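Long-range contacts in FEZ-1 protein (Fluoribacter gormanii, PDB 5WCK), which probably hydrolyses beta-lactam antibiotics as a monomeric, zinc-dependent metallo-beta-lactamase of subclass B3: residues L145-T150 against A193-H198; I69-F74 against R151-W156; V170-I175 against N244-K249. The protein carries 2 engineered substitutions. One frame throughout, in Å; residues are numbered along the deposited sequence. Where two conformers were deposited one is given.

The three contacts illustrate how a metallo-beta-lactamase fold supports a metal site at the ends of its strands. Contact 2, close to the centre of the chain and wholly buried, relies on direct hydrogen bonds between a metal-binding loop and strand 154-162. Contact 1 is only partly buried and joins the loop before that same strand to helix 192-204 through ring packing, with a water bridge on its outer side. Both supply ligands to one zinc ion. Contact 3 is apolar inside and ionic at its edge; it sets the end of strand 165-172, the sheet neighbour of strand 154-162, against helix 239-262.

Contact 1. Residues L145-T150 against A193-H198; sequences LTPGHT and AEDYKH. With ZN (zinc ion), chain D.
Gly148 lies against the flat of the Tyr196 ring, and here the loop 145-150 and the helical segment 193-198 pack tightly. Gly148 CA stands over one face of the Tyr196 phenol in a CH-pi contact, 3.7 Å from the ring centroid and displaced toward the rim, while the carbonyl carbon C of Gly148 approaches Tyr196 CZ to 3.4 Å. With a phi of 131°, Gly148 adopts a backbone shape open chiefly to glycine, and having no side chain lets the loop press so close. Tyr196 leaves the helix with CG anti to its carbonyl carbon (chi1 -85°), which brings the ring back to the loop although the CB itself points away. Tyr196 OH then ends 3.4 Å from His149 CA.

Beside this CH-pi contact, Pro147 and Asp195 cross nearly at right angles, Pro147 CG resting 3.6 Å from Asp195 CB. The carboxylate oxygen OD2 has its polar partner in Tyr189 OH, and Pro147 O in Ser199 OG.

Toward the solvent the fit relaxes. The exposed His198 ring only brings its edge near Pro147, with His198 CD2 4.2 Å from Pro147 CD. A water lying in the plane of that ring joins His198 NE2 (2.9 Å) to Leu145 O (2.6 Å).

No direct hydrogen bond spans the two segments. Instead Tyr196 OH and His149 ND1 both bond to Gly176 O, so helix and zinc ligand share one acceptor. His149 NE2 binds the metal at 2.1 Å, and the bond from ND1 to Gly176 O would be expected to orient its imidazole.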
loop_
_atom_site.group_PDB
_atom_site.type_symbol
_atom_site.label_atom_id
_atom_site.label_comp_id
_atom_site.label_asym_id
_atom_site.label_seq_id
_atom_site.Cartn_x
_atom_site.Cartn_y
_atom_site.Cartn_z
ATOM N N LEU A 145 -6.650 -1.873 9.542
ATOM C CA LEU A 145 -7.203 -0.564 9.275
ATOM C C LEU A 145 -6.348 0.481 10.003
ATOM O O LEU A 145 -6.304 0.515 11.247
ATOM C CB LEU A 145 -8.666 -0.534 9.725
ATOM C CG LEU A 145 -9.422 0.770 9.512
ATOM C CD1 LEU A 145 -9.438 1.201 8.076
ATOM C CD2 LEU A 145 -10.841 0.638 10.038
ATOM N N THR A 146 -5.703 1.333 9.208
ATOM C CA THR A 146 -4.917 2.444 9.701
ATOM C C THR A 146 -5.423 3.694 9.005
ATOM O O THR A 146 -4.816 4.186 8.054
ATOM C CB THR A 146 -3.420 2.205 9.470
ATOM O OG1 THR A 146 -3.133 1.981 8.088
ATOM C CG2 THR A 146 -2.944 1.031 10.300
ATOM N N PRO A 147 -6.598 4.194 9.439
ATOM C CA PRO A 147 -7.290 5.249 8.712
ATOM C C PRO A 147 -6.744 6.649 8.982
ATOM O O PRO A 147 -5.914 6.865 9.871
ATOM C CB PRO A 147 -8.716 5.100 9.248
ATOM C CG PRO A 147 -8.512 4.709 10.690
ATOM C CD PRO A 147 -7.306 3.798 10.665
ATOM N N GLY A 148 -7.231 7.581 8.170
ATOM C CA GLY A 148 -6.869 8.998 8.241
ATOM C C GLY A 148 -6.497 9.525 6.869
ATOM O O GLY A 148 -7.185 10.394 6.304
ATOM N N HIS A 149 -5.427 8.953 6.293
ATOM C CA HIS A 149 -4.997 9.296 4.941
ATOM C C HIS A 149 -6.126 9.033 3.938
ATOM O O HIS A 149 -6.355 9.837 3.029
ATOM C CB HIS A 149 -3.682 8.586 4.587
ATOM C CG HIS A 149 -3.196 8.954 3.233
ATOM N ND1 HIS A 149 -2.468 10.104 2.986
ATOM C CD2 HIS A 149 -3.390 8.347 2.045
ATOM C CE1 HIS A 149 -2.220 10.175 1.674
ATOM N NE2 HIS A 149 -2.777 9.105 1.075
ATOM N N THR A 150 -6.757 7.864 4.068
ATOM C CA THR A 150 -8.074 7.592 3.512
ATOM C C THR A 150 -8.894 6.934 4.610
ATOM O O THR A 150 -8.373 6.528 5.647
ATOM C CB THR A 150 -8.049 6.693 2.266
ATOM O OG1 THR A 150 -7.692 5.373 2.678
ATOM C CG2 THR A 150 -7.137 7.198 1.176
ATOM N N ALA A 193 -9.094 13.250 12.397
ATOM C CA ALA A 193 -7.972 13.364 13.358
ATOM C C ALA A 193 -7.994 12.180 14.345
ATOM O O ALA A 193 -6.946 11.609 14.667
ATOM C CB ALA A 193 -7.989 14.701 14.069
ATOM N N GLU A 194 -9.180 11.754 14.790
ATOM C CA GLU A 194 -9.276 10.602 15.692
ATOM C C GLU A 194 -8.721 9.354 14.994
ATOM O O GLU A 194 -8.064 8.507 15.624
ATOM C CB GLU A 194 -10.725 10.401 16.126
ATOM C CG GLU A 194 -11.274 11.585 16.911
ATOM C CD GLU A 194 -12.758 11.452 17.216
ATOM O OE1 GLU A 194 -13.154 10.361 17.674
ATOM O OE2 GLU A 194 -13.518 12.421 16.970
ATOM N N ASP A 195 -8.981 9.251 13.688
ATOM C CA ASP A 195 -8.534 8.126 12.873
ATOM C C ASP A 195 -7.000 8.103 12.760
ATOM O O ASP A 195 -6.383 7.049 12.966
ATOM C CB ASP A 195 -9.231 8.143 11.508
ATOM C CG ASP A 195 -10.598 7.467 11.518
ATOM O OD1 ASP A 195 -11.091 7.073 12.615
ATOM O OD2 ASP A 195 -11.176 7.331 10.422
ATOM N N TYR A 196 -6.388 9.243 12.436
ATOM C CA TYR A 196 -4.915 9.326 12.397
ATOM C C TYR A 196 -4.336 8.922 13.761
ATOM O O TYR A 196 -3.306 8.215 13.819
ATOM C CB TYR A 196 -4.440 10.737 12.035
ATOM C CG TYR A 196 -4.365 11.059 10.563
ATOM C CD1 TYR A 196 -3.284 10.653 9.799
ATOM C CD2 TYR A 196 -5.310 11.860 9.944
ATOM C CE1 TYR A 196 -3.158 10.994 8.457
ATOM C CE2 TYR A 196 -5.232 12.171 8.592
ATOM C CZ TYR A 196 -4.133 11.760 7.850
ATOM O OH TYR A 196 -4.008 12.102 6.524
ATOM N N LYS A 197 -4.959 9.389 14.842
ATOM C CA LYS A 197 -4.440 9.082 16.193
ATOM C C LYS A 197 -4.503 7.584 16.465
ATOM O O LYS A 197 -3.570 6.999 17.017
ATOM C CB LYS A 197 -5.180 9.910 17.246
ATOM C CG LYS A 197 -4.882 11.395 17.143
ATOM C CD LYS A 197 -5.774 12.276 17.994
ATOM C CE LYS A 197 -5.647 13.744 17.653
ATOM N NZ LYS A 197 -6.546 14.552 18.523
ATOM N N HIS A 198 -5.592 6.952 16.041
ATOM C CA HIS A 198 -5.725 5.513 16.158
ATOM C C HIS A 198 -4.638 4.810 15.345
ATOM O O HIS A 198 -4.018 3.860 15.821
ATOM C CB HIS A 198 -7.123 5.054 15.724
ATOM C CG HIS A 198 -7.275 3.579 15.756
ATOM N ND1 HIS A 198 -7.318 2.870 16.947
ATOM C CD2 HIS A 198 -7.353 2.675 14.763
ATOM C CE1 HIS A 198 -7.447 1.582 16.664
ATOM N NE2 HIS A 198 -7.448 1.432 15.352
HETATM ZN ZN ZN D . -2.883 8.608 -0.941
HETATM O O HOH W 1 -7.250 -0.660 13.363
HETATM O O HOH W 2 -1.515 8.715 -2.353
#

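Contact 2. Residues I69-F74 against R151-W156; sequences ISHAHF and RGCTTW. With ZN (zinc ion), chain D.
His71 carries its ring between its own backbone N and carbonyl carbon (chi1 67°), and meets Cys153 where His71 CB lies 3.9 Å from Cys153 SG. Cys153 SG comes to the His71 imidazole obliquely, 4.9 Å from the ring centroid, as the tip of the histidine leads on to the metal. Trp156 contributes the second key torsion, CG anti to its carbonyl carbon (chi1 -74°), by which the indole reaches Ile69.

Two nearly straight hydrogen bonds then join the segments. Trp156 NE1 donates to Ile69 O at 2.9 Å; the oxygen lies in the indole plane, although the donor stands well above the plane of the carbonyl. Thr154 N donates to Ser70 O at 2.8 Å, almost head-on to the oxygen. The methyl CG2 of Thr154 lies over one face of the Trp156 ring, toward its rim, and Thr154 OG1 donates to Gly152 O within its own segment, in the carbonyl plane. A water accepts from Ser70 OG and donates to Thr154 O.

Next along the loop is an inverse gamma turn centred on Ala72, within the His-X-His-X-Asp-His motif of this family. His71 NE2 and His73 ND1 each bind one zinc ion at 2.1 Å, and His149 and a water complete its coordination. His71 ND1 is bonded to Gly173 O.

The loop follows strand 64-68 of one sheet, and His73 occupies the N-cap position of helix 74-77. Helix 95-103 covers Ile69 and Ala72, while strand 139-145, next to 154-162 in the second sheet, touches Thr154 and Trp156 through Ala143 and, for Trp156, also Leu141.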
loop_
_atom_site.group_PDB
_atom_site.type_symbol
_atom_site.label_atom_id
_atom_site.label_comp_id
_atom_site.label_asym_id
_atom_site.label_seq_id
_atom_site.Cartn_x
_atom_site.Cartn_y
_atom_site.Cartn_z
ATOM N N ILE A 69 -5.006 -3.372 -2.475
ATOM C CA ILE A 69 -4.450 -2.046 -2.514
ATOM C C ILE A 69 -4.074 -1.588 -1.105
ATOM O O ILE A 69 -4.646 -2.027 -0.089
ATOM C CB ILE A 69 -5.402 -1.044 -3.182
ATOM C CG1 ILE A 69 -6.759 -0.973 -2.481
ATOM C CG2 ILE A 69 -5.519 -1.346 -4.668
ATOM C CD1 ILE A 69 -7.689 0.118 -2.991
ATOM N N SER A 70 -3.152 -0.615 -1.057
ATOM C CA SER A 70 -2.820 0.074 0.194
ATOM C C SER A 70 -3.957 1.016 0.616
ATOM O O SER A 70 -4.321 1.077 1.773
ATOM C CB SER A 70 -1.543 0.861 0.060
ATOM O OG SER A 70 -0.426 -0.015 -0.056
ATOM N N HIS A 71 -4.436 1.819 -0.330
ATOM C CA HIS A 71 -5.532 2.733 -0.041
ATOM C C HIS A 71 -6.129 3.250 -1.355
ATOM O O HIS A 71 -5.516 3.148 -2.402
ATOM C CB HIS A 71 -5.087 3.871 0.895
ATOM C CG HIS A 71 -4.111 4.851 0.343
ATOM N ND1 HIS A 71 -2.743 4.801 0.625
ATOM C CD2 HIS A 71 -4.292 5.944 -0.425
ATOM C CE1 HIS A 71 -2.148 5.835 0.059
ATOM N NE2 HIS A 71 -3.071 6.561 -0.583
ATOM N N ALA A 72 -7.337 3.818 -1.244
ATOM C CA ALA A 72 -8.142 4.217 -2.410
ATOM C C ALA A 72 -7.796 5.641 -2.861
ATOM O O ALA A 72 -8.580 6.561 -2.685
ATOM C CB ALA A 72 -9.617 4.078 -2.092
ATOM N N HIS A 73 -6.611 5.802 -3.450
ATOM C CA HIS A 73 -6.227 6.962 -4.232
ATOM C C HIS A 73 -5.744 6.485 -5.607
ATOM O O HIS A 73 -5.246 5.367 -5.759
ATOM C CB HIS A 73 -5.148 7.791 -3.535
ATOM C CG HIS A 73 -5.647 8.676 -2.448
ATOM N ND1 HIS A 73 -4.819 9.137 -1.410
ATOM C CD2 HIS A 73 -6.868 9.220 -2.231
ATOM C CE1 HIS A 73 -5.535 9.928 -0.627
ATOM N NE2 HIS A 73 -6.791 9.968 -1.078
ATOM N N PHE A 74 -5.887 7.359 -6.603
ATOM C CA PHE A 74 -5.569 6.994 -7.989
ATOM C C PHE A 74 -4.149 6.436 -8.149
ATOM O O PHE A 74 -3.932 5.561 -9.005
ATOM C CB PHE A 74 -5.774 8.186 -8.938
ATOM C CG PHE A 74 -4.716 9.248 -8.822
ATOM C CD1 PHE A 74 -4.804 10.241 -7.861
ATOM C CD2 PHE A 74 -3.594 9.223 -9.634
ATOM C CE1 PHE A 74 -3.805 11.190 -7.717
ATOM C CE2 PHE A 74 -2.596 10.174 -9.492
ATOM C CZ PHE A 74 -2.697 11.154 -8.531
ATOM N N ARG A 151 -10.210 6.881 4.409
ATOM C CA ARG A 151 -11.080 6.326 5.445
ATOM C C ARG A 151 -10.738 4.856 5.704
ATOM O O ARG A 151 -10.887 4.381 6.833
ATOM C CB ARG A 151 -12.537 6.399 4.987
ATOM C CG ARG A 151 -13.064 7.803 4.760
ATOM C CD ARG A 151 -14.477 7.709 4.217
ATOM N NE ARG A 151 -15.137 8.981 3.969
ATOM C CZ ARG A 151 -15.754 9.721 4.875
ATOM N NH1 ARG A 151 -15.737 9.372 6.155
ATOM N NH2 ARG A 151 -16.371 10.836 4.477
ATOM N N GLY A 152 -10.315 4.140 4.650
ATOM C CA GLY A 152 -10.059 2.706 4.729
ATOM C C GLY A 152 -8.616 2.311 4.467
ATOM O O GLY A 152 -8.365 1.156 4.134
ATOM N N CYS A 153 -7.672 3.226 4.667
ATOM C CA CYS A 153 -6.270 2.929 4.406
ATOM C C CYS A 153 -5.874 1.664 5.164
ATOM O O CYS A 153 -6.203 1.516 6.365
ATOM C CB CYS A 153 -5.405 4.091 4.857
ATOM S SG CYS A 153 -3.658 3.784 4.508
ATOM N N THR A 154 -5.192 0.769 4.442
ATOM C CA THR A 154 -4.867 -0.576 4.904
ATOM C C THR A 154 -3.347 -0.709 4.986
ATOM O O THR A 154 -2.661 -0.495 4.010
ATOM C CB THR A 154 -5.468 -1.651 3.991
ATOM O OG1 THR A 154 -6.879 -1.407 3.918
ATOM C CG2 THR A 154 -5.197 -3.065 4.474
ATOM N N THR A 155 -2.878 -1.144 6.153
ATOM C CA THR A 155 -1.509 -1.573 6.348
ATOM C C THR A 155 -1.521 -3.103 6.319
ATOM O O THR A 155 -2.193 -3.740 7.134
ATOM C CB THR A 155 -0.960 -1.020 7.661
ATOM O OG1 THR A 155 -0.801 0.395 7.496
ATOM C CG2 THR A 155 0.384 -1.622 8.023
ATOM N N TRP A 156 -0.792 -3.674 5.373
ATOM C CA TRP A 156 -0.783 -5.114 5.128
ATOM C C TRP A 156 0.397 -5.745 5.862
ATOM O O TRP A 156 1.495 -5.241 5.753
ATOM C CB TRP A 156 -0.713 -5.398 3.619
ATOM C CG TRP A 156 -1.990 -5.132 2.872
ATOM C CD1 TRP A 156 -2.310 -4.078 2.063
ATOM C CD2 TRP A 156 -3.144 -5.972 2.910
ATOM N NE1 TRP A 156 -3.603 -4.194 1.610
ATOM C CE2 TRP A 156 -4.126 -5.369 2.093
ATOM C CE3 TRP A 156 -3.417 -7.184 3.542
ATOM C CZ2 TRP A 156 -5.379 -5.960 1.930
ATOM C CZ3 TRP A 156 -4.646 -7.770 3.358
ATOM C CH2 TRP A 156 -5.615 -7.150 2.573
HETATM ZN ZN ZN D . -2.883 8.608 -0.941
HETATM O O HOH W 3 -0.434 -1.158 2.480
HETATM O O HOH W 2 -1.515 8.715 -2.353
#

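Contact 3. Residues V170-I175 against N244-K249; sequences VIIGSI and NYIEQK. With SO4 (sulfate ion), chain J.
Ile172 and Ile175 reach the helical segment 244-249 by their terminal methyls. Ile172 CD1 comes to the edge of the Tyr245 ring, 3.8 Å from Tyr245 CD2, and lies almost as close to Ile246, 3.9 Å from its CG1. Three residues further on, the Ile175 and Lys249 side chains run past each other in opposite directions, with Ile175 CD1 3.5 Å from Lys249 CB. In Ile175 the branch CG1 sits between the backbone N and the carbonyl carbon (chi1 53°), which swings its methyl out to the helix.

Two waters add to this first shell. One donates both to Ile175 O (2.7 Å) and to Lys249 O; the other accepts from Ile175 N (2.9 Å) and donates to Tyr245 OH. The loop backbone after the strand is thereby connected to the helix through water.

In Lys249, CG anti to the carbonyl carbon (chi1 -65°) lies over one face of Tyr245, toward its rim, and bends at chi2 and chi3 then carry the ammonium toward a sulfate. Lys249 NZ bonds to sulfate O4 at 2.7 Å and also forms a salt bridge with Asp252. Tyr245 OH points to the same sulfate, but their separation is so short that its exact value is doubtful.

Farther out, Phe211 and Met218 also meet the tyrosine, and Leu203 of helix 192-204 meets both Ile175 and Ile246.

The chemistry is thus layered: isoleucine methyls meet a ring edge and aliphatic carbons between strand end and helix, and polar atoms gather beside them. The sulfate, probably from the crystallisation liquor, is consistent with a place where Lys249 and Tyr245 can hold an anion, Asp252 sharing the lysine charge.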
loop_
_atom_site.group_PDB
_atom_site.type_symbol
_atom_site.label_atom_id
_atom_site.label_comp_id
_atom_site.label_asym_id
_atom_site.label_seq_id
_atom_site.Cartn_x
_atom_site.Cartn_y
_atom_site.Cartn_z
ATOM N N VAL A 170 5.685 -5.443 6.973
ATOM C CA VAL A 170 4.665 -4.447 7.152
ATOM C C VAL A 170 4.713 -3.514 5.934
ATOM O O VAL A 170 5.693 -2.825 5.728
ATOM C CB VAL A 170 4.867 -3.639 8.446
ATOM C CG1 VAL A 170 3.797 -2.569 8.572
ATOM C CG2 VAL A 170 4.909 -4.507 9.691
ATOM N N ILE A 171 3.632 -3.505 5.148
ATOM C CA ILE A 171 3.481 -2.527 4.058
ATOM C C ILE A 171 2.599 -1.379 4.576
ATOM O O ILE A 171 1.357 -1.486 4.595
ATOM C CB ILE A 171 2.910 -3.183 2.784
ATOM C CG1 ILE A 171 3.690 -4.423 2.339
ATOM C CG2 ILE A 171 2.822 -2.171 1.643
ATOM C CD1 ILE A 171 2.975 -5.302 1.305
ATOM N N ILE A 172 3.241 -0.310 5.044
ATOM C CA ILE A 172 2.535 0.840 5.615
ATOM C C ILE A 172 1.675 1.467 4.514
ATOM O O ILE A 172 2.170 1.810 3.431
ATOM C CB ILE A 172 3.523 1.838 6.249
ATOM C CG1 ILE A 172 4.259 1.193 7.428
ATOM C CG2 ILE A 172 2.796 3.099 6.677
ATOM C CD1 ILE A 172 5.319 2.040 8.092
ATOM N N GLY A 173 0.377 1.568 4.756
ATOM C CA GLY A 173 -0.546 2.066 3.712
ATOM C C GLY A 173 -0.336 3.515 3.317
ATOM O O GLY A 173 -0.484 3.818 2.133
ATOM N N SER A 174 -0.123 4.326 4.353
ATOM C CA SER A 174 0.189 5.781 4.470
ATOM C C SER A 174 -0.476 6.360 5.713
ATOM O O SER A 174 -1.638 6.126 5.884
ATOM C CB SER A 174 -0.235 6.689 3.330
ATOM O OG SER A 174 0.025 8.035 3.635
ATOM N N ILE A 175 0.268 7.174 6.463
ATOM C CA ILE A 175 -0.315 8.012 7.558
ATOM C C ILE A 175 0.096 9.476 7.283
ATOM O O ILE A 175 0.206 10.247 8.201
ATOM C CB ILE A 175 -0.027 7.544 8.992
ATOM C CG1 ILE A 175 1.461 7.336 9.229
ATOM C CG2 ILE A 175 -0.824 6.298 9.302
ATOM C CD1 ILE A 175 1.781 7.381 10.688
ATOM N N ASN A 244 11.464 4.453 13.418
ATOM C CA ASN A 244 11.767 5.862 13.301
ATOM C C ASN A 244 10.814 6.528 12.302
ATOM O O ASN A 244 10.414 7.677 12.487
ATOM C CB ASN A 244 13.215 6.067 12.869
ATOM C CG ASN A 244 14.220 5.777 13.958
ATOM O OD1 ASN A 244 13.870 5.630 15.133
ATOM N ND2 ASN A 244 15.475 5.646 13.549
ATOM N N TYR A 245 10.450 5.810 11.230
ATOM C CA TYR A 245 9.546 6.370 10.214
ATOM C C TYR A 245 8.151 6.576 10.802
ATOM O O TYR A 245 7.539 7.617 10.626
ATOM C CB TYR A 245 9.471 5.472 8.975
ATOM C CG TYR A 245 8.451 5.955 7.973
ATOM C CD1 TYR A 245 8.717 7.039 7.155
ATOM C CD2 TYR A 245 7.198 5.368 7.864
ATOM C CE1 TYR A 245 7.776 7.518 6.259
ATOM C CE2 TYR A 245 6.253 5.828 6.959
ATOM C CZ TYR A 245 6.536 6.909 6.157
ATOM O OH TYR A 245 5.630 7.426 5.278
ATOM N N ILE A 246 7.646 5.562 11.499
ATOM C CA ILE A 246 6.343 5.687 12.162
ATOM C C ILE A 246 6.367 6.863 13.143
ATOM O O ILE A 246 5.445 7.703 13.183
ATOM C CB ILE A 246 5.943 4.362 12.823
ATOM C CG1 ILE A 246 5.592 3.312 11.763
ATOM C CG2 ILE A 246 4.786 4.588 13.790
ATOM C CD1 ILE A 246 5.678 1.892 12.246
ATOM N N GLU A 247 7.415 6.968 13.960
ATOM C CA GLU A 247 7.509 8.082 14.922
ATOM C C GLU A 247 7.575 9.437 14.200
ATOM O O GLU A 247 6.948 10.390 14.627
ATOM C CB GLU A 247 8.719 7.910 15.851
ATOM C CG GLU A 247 8.850 8.999 16.888
ATOM C CD GLU A 247 7.885 8.951 18.067
ATOM O OE1 GLU A 247 7.134 7.971 18.178
ATOM O OE2 GLU A 247 7.888 9.903 18.878
ATOM N N GLN A 248 8.314 9.519 13.091
ATOM C CA GLN A 248 8.416 10.744 12.320
ATOM C C GLN A 248 7.038 11.147 11.767
ATOM O O GLN A 248 6.667 12.291 11.821
ATOM C CB GLN A 248 9.407 10.603 11.165
ATOM C CG GLN A 248 9.564 11.883 10.354
ATOM C CD GLN A 248 10.180 12.977 11.191
ATOM O OE1 GLN A 248 11.240 12.798 11.795
ATOM N NE2 GLN A 248 9.499 14.111 11.268
ATOM N N LYS A 249 6.297 10.194 11.192
ATOM C CA LYS A 249 5.000 10.506 10.624
ATOM C C LYS A 249 4.006 10.845 11.743
ATOM O O LYS A 249 3.133 11.698 11.548
ATOM C CB LYS A 249 4.490 9.390 9.713
ATOM C CG LYS A 249 5.310 9.163 8.454
ATOM C CD LYS A 249 5.623 10.430 7.651
ATOM C CE LYS A 249 4.401 11.229 7.259
ATOM N NZ LYS A 249 4.811 12.483 6.574
HETATM S S SO4 J . 6.719 10.653 3.693
HETATM O O1 SO4 J . 6.908 10.815 2.241
HETATM O O2 SO4 J . 5.874 9.451 3.961
HETATM O O3 SO4 J . 8.039 10.489 4.350
HETATM O O4 SO4 J . 6.030 11.857 4.217
HETATM O O HOH W 4 1.581 12.321 9.298
HETATM O O HOH W 5 2.936 7.795 5.622
#